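Local coordinates for putative outer membrane protein (LpxR) (Salmonella typhimurium, PDB 3FID) that removes acyl chains from lipid A, modifying lipopolysaccharide in the bacterial outer membrane, at residues W96-L101 with L207-K212. Residues are numbered along the deposited sequence; the frame is centred on the assembly and turned at random.
Sequences WLRYRL and LIHTQK
His-209 ND1 is gripped by both terminal nitrogens of Arg-98. NH2 of Arg-98 donates to His-209 ND1 over 3.0 Å, the straighter bond with an N-H...N angle of 157°. NH1 of Arg-98 donates to the same ND1 of His-209 over 3.3 Å and is more bent. Both bonds go to one atom, an end-on grip, with ND1 in the guanidinium plane, yet the two flat groups are turned 82° against each other. As a result NH2 comes in at the ring edge, in the imidazole plane, whereas NH1 stands well out of it. Arg-98 sits on strand 97-108 of the LpxR outer membrane beta-barrel, and its side chain points into the barrel interior and meets the segment 207-212, part of the long loop between strands 176-188 and 215-228. With CG anti to the backbone N (chi1 172°), the arginine extends away from the barrel wall before bending at chi3; the CA atoms of Arg-98 and His-209 remain 11.2 Å apart. Further hydrogen bonds hold the guanidinium, among them NH2 to Asn-90 OD1 on the adjacent strand and NE to Ser-195 OG. One residue on from His-209, Thr-210 OG1 accepts from Lys-212 N at 3.0 Å, closing an ST turn, and the His-209 side chain lies about 6 Å from that of the zinc ligand Asp-44.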
loop_
_atom_site.group_PDB
_atom_site.type_symbol
_atom_site.label_atom_id
_atom_site.label_comp_id
_atom_site.label_asym_id
_atom_site.label_seq_id
_atom_site.Cartn_x
_atom_site.Cartn_y
_atom_site.Cartn_z
ATOM N N TRP A 96 16.578 -13.538 14.056
ATOM C CA TRP A 96 15.922 -14.399 13.077
ATOM C C TRP A 96 14.407 -14.158 12.952
ATOM O O TRP A 96 13.758 -14.851 12.183
ATOM C CB TRP A 96 16.195 -15.881 13.371
ATOM C CG TRP A 96 15.797 -16.282 14.754
ATOM C CD1 TRP A 96 16.583 -16.230 15.884
ATOM C CD2 TRP A 96 14.516 -16.796 15.181
ATOM N NE1 TRP A 96 15.866 -16.667 16.985
ATOM C CE2 TRP A 96 14.601 -17.025 16.583
ATOM C CE3 TRP A 96 13.311 -17.088 14.518
ATOM C CZ2 TRP A 96 13.524 -17.525 17.333
ATOM C CZ3 TRP A 96 12.234 -17.599 15.272
ATOM C CH2 TRP A 96 12.352 -17.801 16.666
ATOM N N LEU A 97 13.864 -13.187 13.700
ATOM C CA LEU A 97 12.424 -12.895 13.687
ATOM C C LEU A 97 12.148 -11.393 13.747
ATOM O O LEU A 97 12.684 -10.702 14.611
ATOM C CB LEU A 97 11.716 -13.563 14.868
ATOM C CG LEU A 97 10.201 -13.704 14.655
ATOM C CD1 LEU A 97 9.878 -15.104 14.132
ATOM C CD2 LEU A 97 9.389 -13.380 15.886
ATOM N N ARG A 98 11.319 -10.898 12.824
ATOM C CA ARG A 98 10.715 -9.574 12.946
ATOM C C ARG A 98 9.196 -9.712 13.119
ATOM O O ARG A 98 8.571 -10.549 12.474
ATOM C CB ARG A 98 11.046 -8.694 11.732
ATOM C CG ARG A 98 10.285 -7.349 11.706
ATOM C CD ARG A 98 10.526 -6.573 10.417
ATOM N NE ARG A 98 11.898 -6.071 10.281
ATOM C CZ ARG A 98 12.393 -5.006 10.907
ATOM N NH1 ARG A 98 13.649 -4.639 10.677
ATOM N NH2 ARG A 98 11.660 -4.329 11.795
ATOM N N TYR A 99 8.603 -8.917 14.014
ATOM C CA TYR A 99 7.136 -8.839 14.066
ATOM C C TYR A 99 6.618 -7.393 14.143
ATOM O O TYR A 99 7.335 -6.466 14.552
ATOM C CB TYR A 99 6.556 -9.709 15.185
ATOM C CG TYR A 99 6.809 -9.158 16.561
ATOM C CD1 TYR A 99 5.842 -8.386 17.204
ATOM C CD2 TYR A 99 8.026 -9.394 17.215
ATOM C CE1 TYR A 99 6.076 -7.850 18.480
ATOM C CE2 TYR A 99 8.283 -8.854 18.476
ATOM C CZ TYR A 99 7.300 -8.090 19.101
ATOM O OH TYR A 99 7.523 -7.571 20.350
ATOM N N ARG A 100 5.356 -7.231 13.750
ATOM C CA ARG A 100 4.688 -5.937 13.753
ATOM C C ARG A 100 3.277 -6.110 14.237
ATOM O O ARG A 100 2.639 -7.117 13.951
ATOM C CB ARG A 100 4.653 -5.341 12.352
ATOM C CG ARG A 100 5.967 -4.832 11.898
ATOM C CD ARG A 100 5.757 -3.685 10.961
ATOM N NE ARG A 100 5.842 -4.142 9.613
ATOM C CZ ARG A 100 5.095 -3.662 8.626
ATOM N NH1 ARG A 100 4.180 -2.704 8.827
ATOM N NH2 ARG A 100 5.258 -4.174 7.440
ATOM N N LEU A 101 2.788 -5.117 14.976
ATOM C CA LEU A 101 1.436 -5.159 15.525
ATOM C C LEU A 101 0.901 -3.749 15.446
ATOM O O LEU A 101 1.539 -2.842 15.944
ATOM C CB LEU A 101 1.469 -5.608 16.996
ATOM C CG LEU A 101 1.715 -7.089 17.289
ATOM C CD1 LEU A 101 2.009 -7.283 18.777
ATOM C CD2 LEU A 101 0.491 -7.876 16.858
ATOM N N LEU A 207 8.293 4.416 5.595
ATOM C CA LEU A 207 8.943 4.281 6.883
ATOM C C LEU A 207 10.124 3.320 6.781
ATOM O O LEU A 207 10.073 2.329 6.054
ATOM C CB LEU A 207 7.962 3.853 7.959
ATOM C CG LEU A 207 6.829 4.861 8.180
ATOM C CD1 LEU A 207 5.722 4.211 8.988
ATOM C CD2 LEU A 207 7.370 6.168 8.831
ATOM N N ILE A 208 11.190 3.649 7.500
ATOM C CA ILE A 208 12.445 2.876 7.447
ATOM C C ILE A 208 12.867 2.505 8.869
ATOM O O ILE A 208 12.861 3.353 9.756
ATOM C CB ILE A 208 13.574 3.692 6.730
ATOM C CG1 ILE A 208 13.249 3.819 5.222
ATOM C CG2 ILE A 208 14.975 3.045 6.947
ATOM C CD1 ILE A 208 14.146 4.830 4.448
ATOM N N HIS A 209 13.235 1.244 9.077
ATOM C CA HIS A 209 13.867 0.826 10.334
ATOM C C HIS A 209 15.298 0.489 9.966
ATOM O O HIS A 209 15.540 -0.485 9.259
ATOM C CB HIS A 209 13.167 -0.413 10.902
ATOM C CG HIS A 209 13.695 -0.852 12.236
ATOM N ND1 HIS A 209 13.468 -2.110 12.745
ATOM C CD2 HIS A 209 14.451 -0.205 13.158
ATOM C CE1 HIS A 209 14.043 -2.217 13.932
ATOM N NE2 HIS A 209 14.664 -1.083 14.198
ATOM N N THR A 210 16.246 1.313 10.385
ATOM C CA THR A 210 17.635 1.066 10.014
ATOM C C THR A 210 18.605 1.375 11.129
ATOM O O THR A 210 18.351 2.246 11.954
ATOM C CB THR A 210 18.060 1.856 8.752
ATOM O OG1 THR A 210 19.358 1.400 8.330
ATOM C CG2 THR A 210 18.106 3.370 9.014
ATOM N N GLN A 211 19.727 0.654 11.128
ATOM C CA GLN A 211 20.857 0.966 12.009
ATOM C C GLN A 211 21.807 1.976 11.327
ATOM O O GLN A 211 22.454 2.788 11.990
ATOM C CB GLN A 211 21.585 -0.324 12.425
ATOM C CG GLN A 211 20.727 -1.292 13.325
ATOM C CD GLN A 211 21.543 -2.459 13.963
ATOM O OE1 GLN A 211 22.350 -3.134 13.293
ATOM N NE2 GLN A 211 21.315 -2.700 15.268
ATOM N N LYS A 212 21.797 1.978 9.997
ATOM C CA LYS A 212 22.832 2.601 9.159
ATOM C C LYS A 212 22.876 4.136 9.162
ATOM O O LYS A 212 21.850 4.802 9.096
ATOM C CB LYS A 212 22.700 2.054 7.720
ATOM C CG LYS A 212 23.853 2.360 6.762
ATOM C CD LYS A 212 25.169 1.692 7.147
ATOM C CE LYS A 212 26.217 1.826 6.016
ATOM N NZ LYS A 212 26.498 3.243 5.588
#